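Local structure of glycoside hydrolase family 12 (Spirochaeta thermophila, 5LU3) at residues A15-W20 / H71-L76; L19-D24 / D65-I70; V29-Y34 / A56-P61. The protein supplies a type A carbohydrate-binding module of family 64, the part of a longer enzyme that binds polysaccharide, the whole being probably a cellulase. One frame throughout, in Å; residues are numbered along the deposited sequence. Where two conformers were deposited one is given.

Interaction 1. Residues A15-W20 / H71-L76; sequences AGEYLW and HYKGSL
His71 gives the N-H of NE2 to Glu17 OE2 across two antiparallel strands, 2.7 Å away, with the oxygen in the plane of the imidazole. Carboxylate and ring are nearly coplanar, and OE2 accepts through its anti lone pair. Both side chains hold CG anti to the backbone N (chi1 -169° in Glu17, -179° in His71), which lets these diagonal neighbours on one face of the sheet lean together. Leu19 CD2 packs against the ring, 3.8 Å from His71 CG. Beside Glu17 the methylenes of Lys73 run past OE1 and carry NZ on to a salt bridge with Asp41.

The other face is aromatic. Trp20 lays CH2 over one face of the Tyr72 ring and brings CZ3 within 3.5 Å of Tyr72 CB; Tyr18 CD2 meets Tyr72 CD1 at 3.7 Å. Tyr18 OH turns back to a lone pair of Ala15 O, 3.0 Å away, across Gly16, where any CB would collide with that hydroxyl. Tyr72 OH is held by Gly14 O. Tyr12, Phe10 and Val81 of the facing sheet extend the cluster into the core of the beta sandwich.

Underneath, the hydrogen-bonded pairs Gly16-Gly74 and Tyr18-Tyr72 fix the register. The chemistry is thus divided between the two faces: Trp20 and Tyr72 are buried, with Tyr18 at the margin, while the carboxylate of Glu17 holds a proton on His71 NE2 and would probably favour a positive imidazole.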
loop_
_atom_site.group_PDB
_atom_site.type_symbol
_atom_site.label_atom_id
_atom_site.label_comp_id
_atom_site.label_asym_id
_atom_site.label_seq_id
_atom_site.Cartn_x
_atom_site.Cartn_y
_atom_site.Cartn_z
ATOM N N ALA A 15 -3.068 -14.442 3.636
ATOM C CA ALA A 15 -2.172 -14.939 2.635
ATOM C C ALA A 15 -2.723 -14.726 1.246
ATOM O O ALA A 15 -3.922 -14.666 1.042
ATOM C CB ALA A 15 -1.929 -16.421 2.871
ATOM N N GLY A 16 -1.807 -14.623 0.303
ATOM C CA GLY A 16 -2.117 -14.524 -1.104
ATOM C C GLY A 16 -1.291 -13.464 -1.775
ATOM O O GLY A 16 -0.454 -12.801 -1.160
ATOM N N GLU A 17 -1.522 -13.340 -3.064
ATOM C CA GLU A 17 -0.791 -12.402 -3.897
ATOM C C GLU A 17 -1.808 -11.627 -4.696
ATOM O O GLU A 17 -2.620 -12.218 -5.409
ATOM C CB GLU A 17 0.139 -13.166 -4.846
ATOM C CG GLU A 17 1.125 -12.267 -5.572
ATOM C CD GLU A 17 2.364 -12.992 -6.092
ATOM O OE1 GLU A 17 2.476 -14.239 -5.989
ATOM O OE2 GLU A 17 3.245 -12.286 -6.594
ATOM N N TYR A 18 -1.767 -10.306 -4.547
ATOM C CA TYR A 18 -2.806 -9.417 -5.032
ATOM C C TYR A 18 -2.206 -8.195 -5.686
ATOM O O TYR A 18 -1.117 -7.727 -5.313
ATOM C CB TYR A 18 -3.778 -8.989 -3.910
ATOM C CG TYR A 18 -4.337 -10.179 -3.184
ATOM C CD1 TYR A 18 -5.244 -11.026 -3.802
ATOM C CD2 TYR A 18 -3.866 -10.534 -1.935
ATOM C CE1 TYR A 18 -5.725 -12.169 -3.150
ATOM C CE2 TYR A 18 -4.317 -11.673 -1.290
ATOM C CZ TYR A 18 -5.235 -12.483 -1.889
ATOM O OH TYR A 18 -5.660 -13.624 -1.235
ATOM N N LEU A 19 -2.960 -7.662 -6.642
ATOM C CA LEU A 19 -2.615 -6.416 -7.356
ATOM C C LEU A 19 -3.749 -5.421 -7.159
ATOM O O LEU A 19 -4.890 -5.707 -7.527
ATOM C CB LEU A 19 -2.424 -6.700 -8.838
ATOM C CG LEU A 19 -1.358 -7.725 -9.178
ATOM C CD1 LEU A 19 -1.360 -7.991 -10.673
ATOM C CD2 LEU A 19 0.004 -7.247 -8.717
ATOM N N TRP A 20 -3.429 -4.239 -6.625
ATOM C CA TRP A 20 -4.434 -3.202 -6.380
ATOM C C TRP A 20 -3.936 -1.904 -6.984
ATOM O O TRP A 20 -2.738 -1.698 -7.088
ATOM C CB TRP A 20 -4.670 -2.960 -4.906
ATOM C CG TRP A 20 -5.143 -4.153 -4.155
ATOM C CD1 TRP A 20 -6.223 -4.907 -4.429
ATOM C CD2 TRP A 20 -4.496 -4.766 -3.043
ATOM N NE1 TRP A 20 -6.333 -5.922 -3.518
ATOM C CE2 TRP A 20 -5.281 -5.855 -2.652
ATOM C CE3 TRP A 20 -3.343 -4.469 -2.311
ATOM C CZ2 TRP A 20 -4.930 -6.683 -1.552
ATOM C CZ3 TRP A 20 -3.016 -5.276 -1.214
ATOM C CH2 TRP A 20 -3.813 -6.355 -0.862
ATOM N N HIS A 71 1.573 -4.179 -5.419
ATOM C CA HIS A 71 1.703 -5.625 -5.470
ATOM C C HIS A 71 1.987 -6.127 -4.067
ATOM O O HIS A 71 2.968 -5.739 -3.452
ATOM C CB HIS A 71 2.855 -5.960 -6.403
ATOM C CG HIS A 71 3.106 -7.414 -6.597
ATOM N ND1 HIS A 71 4.200 -7.849 -7.297
ATOM C CD2 HIS A 71 2.476 -8.536 -6.157
ATOM C CE1 HIS A 71 4.222 -9.170 -7.325
ATOM N NE2 HIS A 71 3.192 -9.612 -6.632
ATOM N N TYR A 72 1.066 -6.950 -3.566
ATOM C CA TYR A 72 1.115 -7.537 -2.220
ATOM C C TYR A 72 1.339 -9.033 -2.327
ATOM O O TYR A 72 0.696 -9.706 -3.146
ATOM C CB TYR A 72 -0.233 -7.308 -1.559
ATOM C CG TYR A 72 -0.551 -7.983 -0.236
ATOM C CD1 TYR A 72 -0.864 -9.346 -0.163
ATOM C CD2 TYR A 72 -0.602 -7.246 0.945
ATOM C CE1 TYR A 72 -1.239 -9.928 1.036
ATOM C CE2 TYR A 72 -0.964 -7.837 2.165
ATOM C CZ TYR A 72 -1.284 -9.180 2.198
ATOM O OH TYR A 72 -1.683 -9.725 3.384
ATOM N N LYS A 73 2.197 -9.570 -1.463
ATOM C CA LYS A 73 2.273 -11.024 -1.296
ATOM C C LYS A 73 2.536 -11.308 0.187
ATOM O O LYS A 73 3.456 -10.724 0.796
ATOM C CB LYS A 73 3.357 -11.653 -2.177
ATOM C CG LYS A 73 3.376 -13.175 -2.084
ATOM C CD LYS A 73 4.519 -13.790 -2.874
ATOM C CE LYS A 73 4.480 -15.307 -2.830
ATOM N NZ LYS A 73 4.678 -15.838 -1.453
ATOM N N GLY A 74 1.718 -12.203 0.740
ATOM C CA GLY A 74 1.914 -12.708 2.088
ATOM C C GLY A 74 1.620 -14.181 2.126
ATOM O O GLY A 74 0.861 -14.701 1.306
ATOM N N SER A 75 2.257 -14.856 3.078
ATOM C CA SER A 75 2.117 -16.294 3.226
ATOM C C SER A 75 1.465 -16.746 4.539
ATOM O O SER A 75 1.383 -17.950 4.787
ATOM C CB SER A 75 3.493 -16.934 3.075
ATOM O OG SER A 75 3.972 -16.781 1.765
ATOM N N LEU A 76 1.052 -15.803 5.377
ATOM C CA LEU A 76 0.533 -16.105 6.718
ATOM C C LEU A 76 -0.825 -15.516 6.927
ATOM O O LEU A 76 -1.151 -14.496 6.322
ATOM C CB LEU A 76 1.453 -15.491 7.765
ATOM C CG LEU A 76 2.846 -16.081 7.842
ATOM C CD1 LEU A 76 3.726 -15.251 8.753
ATOM C CD2 LEU A 76 2.776 -17.512 8.355
#

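Interaction 2. Residues L19-D24 / D65-I70; sequences LWKTDD and DGYWYI
Asp23 CB sits over the middle of the Tyr67 ring, 3.7 Å from its centroid, in a CH-pi contact. With chi1 at 67°, Asp23 sends its carboxylate alongside the ring, and OD1 binds the calcium ion together with Asp24 OD1; Asp7 is a further ligand. Tyr67 OH bonds to Glu5. A serine in place of Tyr67 would probably leave the Asp23 methylene uncovered and Glu5 without its hydroxyl partner.

Packing is closest where the strands enter the core of the beta sandwich. Thr22 O takes the backbone N of Trp68 at 2.8 Å and also lies in the plane of the indole, 3.3 Å from Trp68 CE3, whose NE1 is bonded to Val60. Farther along, branched Ile70 sets CG2 at the edge of the Trp20 ring, 3.9 Å from CE3.

The opposite face of the sheet is looser and wetter. Lys21 stretches beside Tyr69, CD 3.8 Å from CE1, and a water joins Lys21 NZ to Tyr69 OH while lying over the second face of Tyr67. Tyr69 OH donates to the syn lone pair of Asp65 OD2 at 2.5 Å, and Asp65 OD1 receives Tyr67 N in an Asx turn, with Gly66 taking the positive phi between them.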
loop_
_atom_site.group_PDB
_atom_site.type_symbol
_atom_site.label_atom_id
_atom_site.label_comp_id
_atom_site.label_asym_id
_atom_site.label_seq_id
_atom_site.Cartn_x
_atom_site.Cartn_y
_atom_site.Cartn_z
ATOM N N LEU A 19 -2.960 -7.662 -6.642
ATOM C CA LEU A 19 -2.615 -6.416 -7.356
ATOM C C LEU A 19 -3.749 -5.421 -7.159
ATOM O O LEU A 19 -4.890 -5.707 -7.527
ATOM C CB LEU A 19 -2.424 -6.700 -8.838
ATOM C CG LEU A 19 -1.358 -7.725 -9.178
ATOM C CD1 LEU A 19 -1.360 -7.991 -10.673
ATOM C CD2 LEU A 19 0.004 -7.247 -8.717
ATOM N N TRP A 20 -3.429 -4.239 -6.625
ATOM C CA TRP A 20 -4.434 -3.202 -6.380
ATOM C C TRP A 20 -3.936 -1.904 -6.984
ATOM O O TRP A 20 -2.738 -1.698 -7.088
ATOM C CB TRP A 20 -4.670 -2.960 -4.906
ATOM C CG TRP A 20 -5.143 -4.153 -4.155
ATOM C CD1 TRP A 20 -6.223 -4.907 -4.429
ATOM C CD2 TRP A 20 -4.496 -4.766 -3.043
ATOM N NE1 TRP A 20 -6.333 -5.922 -3.518
ATOM C CE2 TRP A 20 -5.281 -5.855 -2.652
ATOM C CE3 TRP A 20 -3.343 -4.469 -2.311
ATOM C CZ2 TRP A 20 -4.930 -6.683 -1.552
ATOM C CZ3 TRP A 20 -3.016 -5.276 -1.214
ATOM C CH2 TRP A 20 -3.813 -6.355 -0.862
ATOM N N LYS A 21 -4.859 -1.009 -7.319
ATOM C CA LYS A 21 -4.469 0.331 -7.712
ATOM C C LYS A 21 -5.383 1.343 -7.069
ATOM O O LYS A 21 -6.527 1.037 -6.762
ATOM C CB LYS A 21 -4.421 0.497 -9.236
ATOM C CG LYS A 21 -5.753 0.398 -9.933
ATOM C CD LYS A 21 -5.634 0.512 -11.437
ATOM C CE LYS A 21 -7.010 0.377 -12.075
ATOM N NZ LYS A 21 -6.938 0.419 -13.544
ATOM N N THR A 22 -4.860 2.541 -6.857
ATOM C CA THR A 22 -5.637 3.628 -6.309
ATOM C C THR A 22 -5.079 4.934 -6.790
ATOM O O THR A 22 -3.894 5.046 -7.064
ATOM C CB THR A 22 -5.658 3.577 -4.755
ATOM O OG1 THR A 22 -6.527 4.569 -4.231
ATOM C CG2 THR A 22 -4.276 3.740 -4.148
ATOM N N ASP A 23 -5.926 5.952 -6.831
ATOM C CA ASP A 23 -5.445 7.308 -7.042
ATOM C C ASP A 23 -5.604 8.164 -5.778
ATOM O O ASP A 23 -5.584 9.390 -5.889
ATOM C CB ASP A 23 -6.069 7.966 -8.274
ATOM C CG ASP A 23 -7.541 8.235 -8.133
ATOM O OD1 ASP A 23 -8.140 7.780 -7.158
ATOM O OD2 ASP A 23 -8.120 8.930 -9.017
ATOM N N ASP A 24 -5.734 7.527 -4.598
ATOM C CA ASP A 24 -6.166 8.240 -3.381
ATOM C C ASP A 24 -5.014 8.609 -2.442
ATOM O O ASP A 24 -5.281 9.152 -1.368
ATOM C CB ASP A 24 -7.152 7.371 -2.580
ATOM C CG ASP A 24 -8.486 7.272 -3.161
ATOM O OD1 ASP A 24 -8.853 8.048 -4.054
ATOM O OD2 ASP A 24 -9.282 6.408 -2.657
ATOM N N ASP A 65 0.545 8.273 -14.682
ATOM C CA ASP A 65 -0.889 8.486 -14.816
ATOM C C ASP A 65 -1.577 8.933 -13.535
ATOM O O ASP A 65 -2.789 9.008 -13.491
ATOM C CB ASP A 65 -1.574 7.239 -15.350
ATOM C CG ASP A 65 -1.498 6.041 -14.398
ATOM O OD1 ASP A 65 -0.794 6.125 -13.363
ATOM O OD2 ASP A 65 -2.135 5.012 -14.714
ATOM N N GLY A 66 -0.795 9.208 -12.490
ATOM C CA GLY A 66 -1.338 9.638 -11.210
ATOM C C GLY A 66 -1.853 8.537 -10.285
ATOM O O GLY A 66 -2.467 8.826 -9.285
ATOM N N TYR A 67 -1.632 7.285 -10.634
ATOM C CA TYR A 67 -2.048 6.166 -9.822
ATOM C C TYR A 67 -0.894 5.534 -9.063
ATOM O O TYR A 67 0.275 5.704 -9.373
ATOM C CB TYR A 67 -2.735 5.088 -10.695
ATOM C CG TYR A 67 -4.216 5.323 -10.862
ATOM C CD1 TYR A 67 -4.715 6.313 -11.690
ATOM C CD2 TYR A 67 -5.123 4.532 -10.194
ATOM C CE1 TYR A 67 -6.093 6.509 -11.806
ATOM C CE2 TYR A 67 -6.467 4.711 -10.288
ATOM C CZ TYR A 67 -6.960 5.694 -11.081
ATOM O OH TYR A 67 -8.331 5.864 -11.148
ATOM N N TRP A 68 -1.286 4.771 -8.043
ATOM C CA TRP A 68 -0.373 3.934 -7.281
ATOM C C TRP A 68 -0.755 2.476 -7.525
ATOM O O TRP A 68 -1.885 2.076 -7.234
ATOM C CB TRP A 68 -0.409 4.298 -5.774
ATOM C CG TRP A 68 0.207 5.638 -5.501
ATOM C CD1 TRP A 68 1.482 5.878 -5.128
ATOM C CD2 TRP A 68 -0.421 6.907 -5.610
ATOM N NE1 TRP A 68 1.702 7.220 -4.977
ATOM C CE2 TRP A 68 0.541 7.881 -5.286
ATOM C CE3 TRP A 68 -1.702 7.319 -5.947
ATOM C CZ2 TRP A 68 0.248 9.252 -5.289
ATOM C CZ3 TRP A 68 -1.986 8.680 -5.949
ATOM C CH2 TRP A 68 -1.015 9.619 -5.623
ATOM N N TYR A 69 0.201 1.714 -8.059
ATOM C CA TYR A 69 0.041 0.307 -8.416
ATOM C C TYR A 69 0.766 -0.543 -7.388
ATOM O O TYR A 69 1.985 -0.443 -7.239
ATOM C CB TYR A 69 0.629 0.075 -9.821
ATOM C CG TYR A 69 -0.173 0.779 -10.887
ATOM C CD1 TYR A 69 -1.257 0.156 -11.503
ATOM C CD2 TYR A 69 0.137 2.067 -11.290
ATOM C CE1 TYR A 69 -2.011 0.805 -12.446
ATOM C CE2 TYR A 69 -0.653 2.739 -12.237
ATOM C CZ TYR A 69 -1.711 2.087 -12.834
ATOM O OH TYR A 69 -2.508 2.706 -13.794
ATOM N N ILE A 70 -0.015 -1.339 -6.661
ATOM C CA ILE A 70 0.449 -2.055 -5.468
ATOM C C ILE A 70 0.440 -3.548 -5.722
ATOM O O ILE A 70 -0.574 -4.098 -6.152
ATOM C CB ILE A 70 -0.491 -1.735 -4.297
ATOM C CG1 ILE A 70 -0.601 -0.225 -4.064
ATOM C CG2 ILE A 70 -0.033 -2.460 -3.039
ATOM C CD1 ILE A 70 -1.983 0.230 -3.746
HETATM O O HOH W 1 -5.373 2.839 -14.168
#

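Interaction 3. Residues V29-Y34 / A56-P61; sequences VDWGRY and AQHQVP. With SSN (4-oxobutanoic acid), chain C; FMT (formic acid), chain F.
Gln57 NE2 and Arg33 grip one oxygen, O1, of a formic acid molecule, probably from the crystallisation liquor. Gln57 NE2 donates to O1 at 3.0 Å; in the one of two modelled Arg33 conformers described here, NE donates at 2.8 Å and NH2 adds a weak third bond. Gln57 NE2 also gives an almost straight bond (175°) to Tyr34 O, which it meets from above the carbonyl plane, while Gln57 OE1 accepts from Ser26 N. The amide, at the end of an extended side chain, thus has both ends engaged. In that conformer the guanidinium stands nearly upright to it, planes 85° apart, and Arg33 NH2 reaches on to Asp24 O. Gln57 N to Arg33 O, 2.9 Å, ties the start of the 3-10 segment 57-59 to the start of strand 33-40.

The far end is aromatic. His58 turns its edge to a face of Trp31 in a T-shaped pair, centroids 4.5 Å apart; chi1 of 74° swings the imidazole into this place, and Val29 CA covers one of its faces. A water receives His58 N and donates to Asp30 O, which also accepts Arg33 N in a type I turn; Asp30 OD1 takes Gly32 N, an Asx turn. Gln59 OE1 accepts Ala56 N while lying at the indole edge, 3.6 Å from Trp31 CZ3.

On the second face of Trp31 rests O1 of 4-oxobutanoic acid. A braced, exposed indole is consistent with the aromatic surfaces by which type A modules bind polysaccharide, although no sugar is bound; the Arg33-Gln57 pair would probably suit a small anion.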
loop_
_atom_site.group_PDB
_atom_site.type_symbol
_atom_site.label_atom_id
_atom_site.label_comp_id
_atom_site.label_asym_id
_atom_site.label_seq_id
_atom_site.Cartn_x
_atom_site.Cartn_y
_atom_site.Cartn_z
ATOM N N VAL A 29 2.401 16.833 1.935
ATOM C CA VAL A 29 3.058 16.342 3.126
ATOM C C VAL A 29 2.033 16.163 4.234
ATOM O O VAL A 29 1.368 17.108 4.634
ATOM C CB VAL A 29 4.212 17.260 3.578
ATOM C CG1 VAL A 29 4.789 16.748 4.887
ATOM C CG2 VAL A 29 5.297 17.289 2.529
ATOM N N ASP A 30 1.920 14.928 4.718
ATOM C CA ASP A 30 1.002 14.562 5.787
ATOM C C ASP A 30 1.541 13.301 6.428
ATOM O O ASP A 30 1.309 12.166 5.956
ATOM C CB ASP A 30 -0.429 14.377 5.247
ATOM C CG ASP A 30 -1.448 14.187 6.352
ATOM O OD1 ASP A 30 -1.054 13.826 7.478
ATOM O OD2 ASP A 30 -2.652 14.438 6.071
ATOM N N TRP A 31 2.239 13.500 7.547
ATOM C CA TRP A 31 2.815 12.350 8.244
ATOM C C TRP A 31 1.787 11.439 8.916
ATOM O O TRP A 31 2.124 10.331 9.392
ATOM C CB TRP A 31 3.897 12.802 9.222
ATOM C CG TRP A 31 5.035 13.458 8.503
ATOM C CD1 TRP A 31 5.304 14.807 8.419
ATOM C CD2 TRP A 31 5.994 12.804 7.700
ATOM N NE1 TRP A 31 6.420 15.020 7.653
ATOM C CE2 TRP A 31 6.868 13.800 7.198
ATOM C CE3 TRP A 31 6.262 11.464 7.427
ATOM C CZ2 TRP A 31 7.945 13.493 6.367
ATOM C CZ3 TRP A 31 7.324 11.159 6.565
ATOM C CH2 TRP A 31 8.148 12.171 6.066
ATOM N N GLY A 32 0.531 11.888 8.932
ATOM C CA GLY A 32 -0.547 11.041 9.358
ATOM C C GLY A 32 -1.157 10.102 8.351
ATOM O O GLY A 32 -1.925 9.250 8.720
ATOM N N ARG A 33 -0.837 10.278 7.071
ATOM C CA ARG A 33 -1.416 9.447 6.007
ATOM C C ARG A 33 -0.309 8.552 5.516
ATOM O O ARG A 33 0.656 9.034 4.937
ATOM C CB ARG A 33 -2.002 10.336 4.913
ATOM C CG ARG A 33 -3.295 10.986 5.389
ATOM C CD ARG A 33 -4.026 11.682 4.250
ATOM N NE ARG A 33 -4.406 10.718 3.235
ATOM C CZ ARG A 33 -4.813 10.953 1.995
ATOM N NH1 ARG A 33 -4.980 12.193 1.493
ATOM N NH2 ARG A 33 -5.091 9.882 1.271
ATOM N N TYR A 34 -0.428 7.257 5.805
ATOM C CA TYR A 34 0.697 6.318 5.693
ATOM C C TYR A 34 0.270 4.989 5.121
ATOM O O TYR A 34 -0.916 4.719 4.897
ATOM C CB TYR A 34 1.361 6.153 7.094
ATOM C CG TYR A 34 0.482 5.385 8.047
ATOM C CD1 TYR A 34 -0.471 6.020 8.814
ATOM C CD2 TYR A 34 0.582 4.003 8.163
ATOM C CE1 TYR A 34 -1.329 5.301 9.612
ATOM C CE2 TYR A 34 -0.256 3.295 8.977
ATOM C CZ TYR A 34 -1.210 3.946 9.694
ATOM O OH TYR A 34 -2.034 3.208 10.506
ATOM N N ALA A 56 5.096 7.225 4.607
ATOM C CA ALA A 56 4.000 8.140 4.406
ATOM C C ALA A 56 3.590 8.067 2.952
ATOM O O ALA A 56 4.431 7.907 2.055
ATOM C CB ALA A 56 4.385 9.547 4.802
ATOM N N GLN A 57 2.297 8.203 2.692
ATOM C CA GLN A 57 1.820 8.187 1.316
ATOM C C GLN A 57 2.517 9.200 0.422
ATOM O O GLN A 57 2.840 8.891 -0.730
ATOM C CB GLN A 57 0.321 8.405 1.298
ATOM C CG GLN A 57 -0.478 7.239 1.893
ATOM C CD GLN A 57 -1.902 7.611 2.219
ATOM O OE1 GLN A 57 -2.483 8.507 1.590
ATOM N NE2 GLN A 57 -2.472 6.944 3.200
ATOM N N HIS A 58 2.787 10.400 0.963
ATOM C CA HIS A 58 3.420 11.456 0.185
ATOM C C HIS A 58 4.858 11.148 -0.155
ATOM O O HIS A 58 5.442 11.831 -1.002
ATOM C CB HIS A 58 3.319 12.814 0.912
ATOM C CG HIS A 58 4.224 12.949 2.072
ATOM N ND1 HIS A 58 3.823 12.782 3.379
ATOM C CD2 HIS A 58 5.543 13.227 2.122
ATOM C CE1 HIS A 58 4.859 12.948 4.183
ATOM N NE2 HIS A 58 5.925 13.174 3.438
ATOM N N GLN A 59 5.451 10.145 0.472
ATOM C CA GLN A 59 6.817 9.698 0.121
ATOM C C GLN A 59 6.859 8.741 -1.080
ATOM O O GLN A 59 7.921 8.510 -1.629
ATOM C CB GLN A 59 7.468 9.003 1.308
ATOM C CG GLN A 59 7.672 9.909 2.505
ATOM C CD GLN A 59 8.382 9.183 3.637
ATOM O OE1 GLN A 59 7.768 8.351 4.324
ATOM N NE2 GLN A 59 9.653 9.450 3.816
ATOM N N VAL A 60 5.697 8.208 -1.463
ATOM C CA VAL A 60 5.600 7.197 -2.508
ATOM C C VAL A 60 5.278 7.891 -3.822
ATOM O O VAL A 60 4.171 8.449 -3.985
ATOM C CB VAL A 60 4.524 6.140 -2.192
ATOM C CG1 VAL A 60 4.558 5.057 -3.248
ATOM C CG2 VAL A 60 4.723 5.548 -0.799
ATOM N N PRO A 61 6.214 7.861 -4.785
ATOM C CA PRO A 61 5.911 8.525 -6.048
ATOM C C PRO A 61 4.757 7.878 -6.780
ATOM O O PRO A 61 4.674 6.642 -6.827
ATOM C CB PRO A 61 7.208 8.365 -6.845
ATOM C CG PRO A 61 8.280 8.033 -5.836
ATOM C CD PRO A 61 7.565 7.269 -4.778
HETATM C C1 SSN C . 6.698 10.672 11.923
HETATM O O1 SSN C . 7.246 11.134 10.919
HETATM C C2 SSN C . 5.201 10.862 12.152
HETATM O O2 SSN C . 7.435 10.076 12.736
HETATM C C3 SSN C . 4.842 11.140 13.595
HETATM C C4 SSN C . 4.866 12.596 14.006
HETATM O O4 SSN C . 4.840 12.835 15.173
HETATM C C FMT F . -6.454 8.127 3.953
HETATM O O1 FMT F . -5.140 8.104 3.892
HETATM O O2 FMT F . -7.257 7.112 4.313
HETATM O O HOH W 2 1.322 11.309 3.249
#

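Overall arrangement
From the N terminus, the first strand to take part in these contacts is 16-22, which serves both interaction 1 and interaction 2, sharing Leu19 and Trp20. Its partner is strand 68-74, so interaction 1 closes the longest loop and interaction 2 a shorter one inside it. Interaction 3, between 29-34 and 56-61, is nested within both; no loops cross. It links the start of strand 33-40, in the second sheet, to the loop leading to 68-74. Interactions 2 and 3 touch: Asp24 with Arg33 ties the loop after 16-22 to the start of 33-40, and Trp68 with Val60 the start of 68-74 to the loop before it. Interactions 1 and 3 lie on opposite sides of the chain's centre.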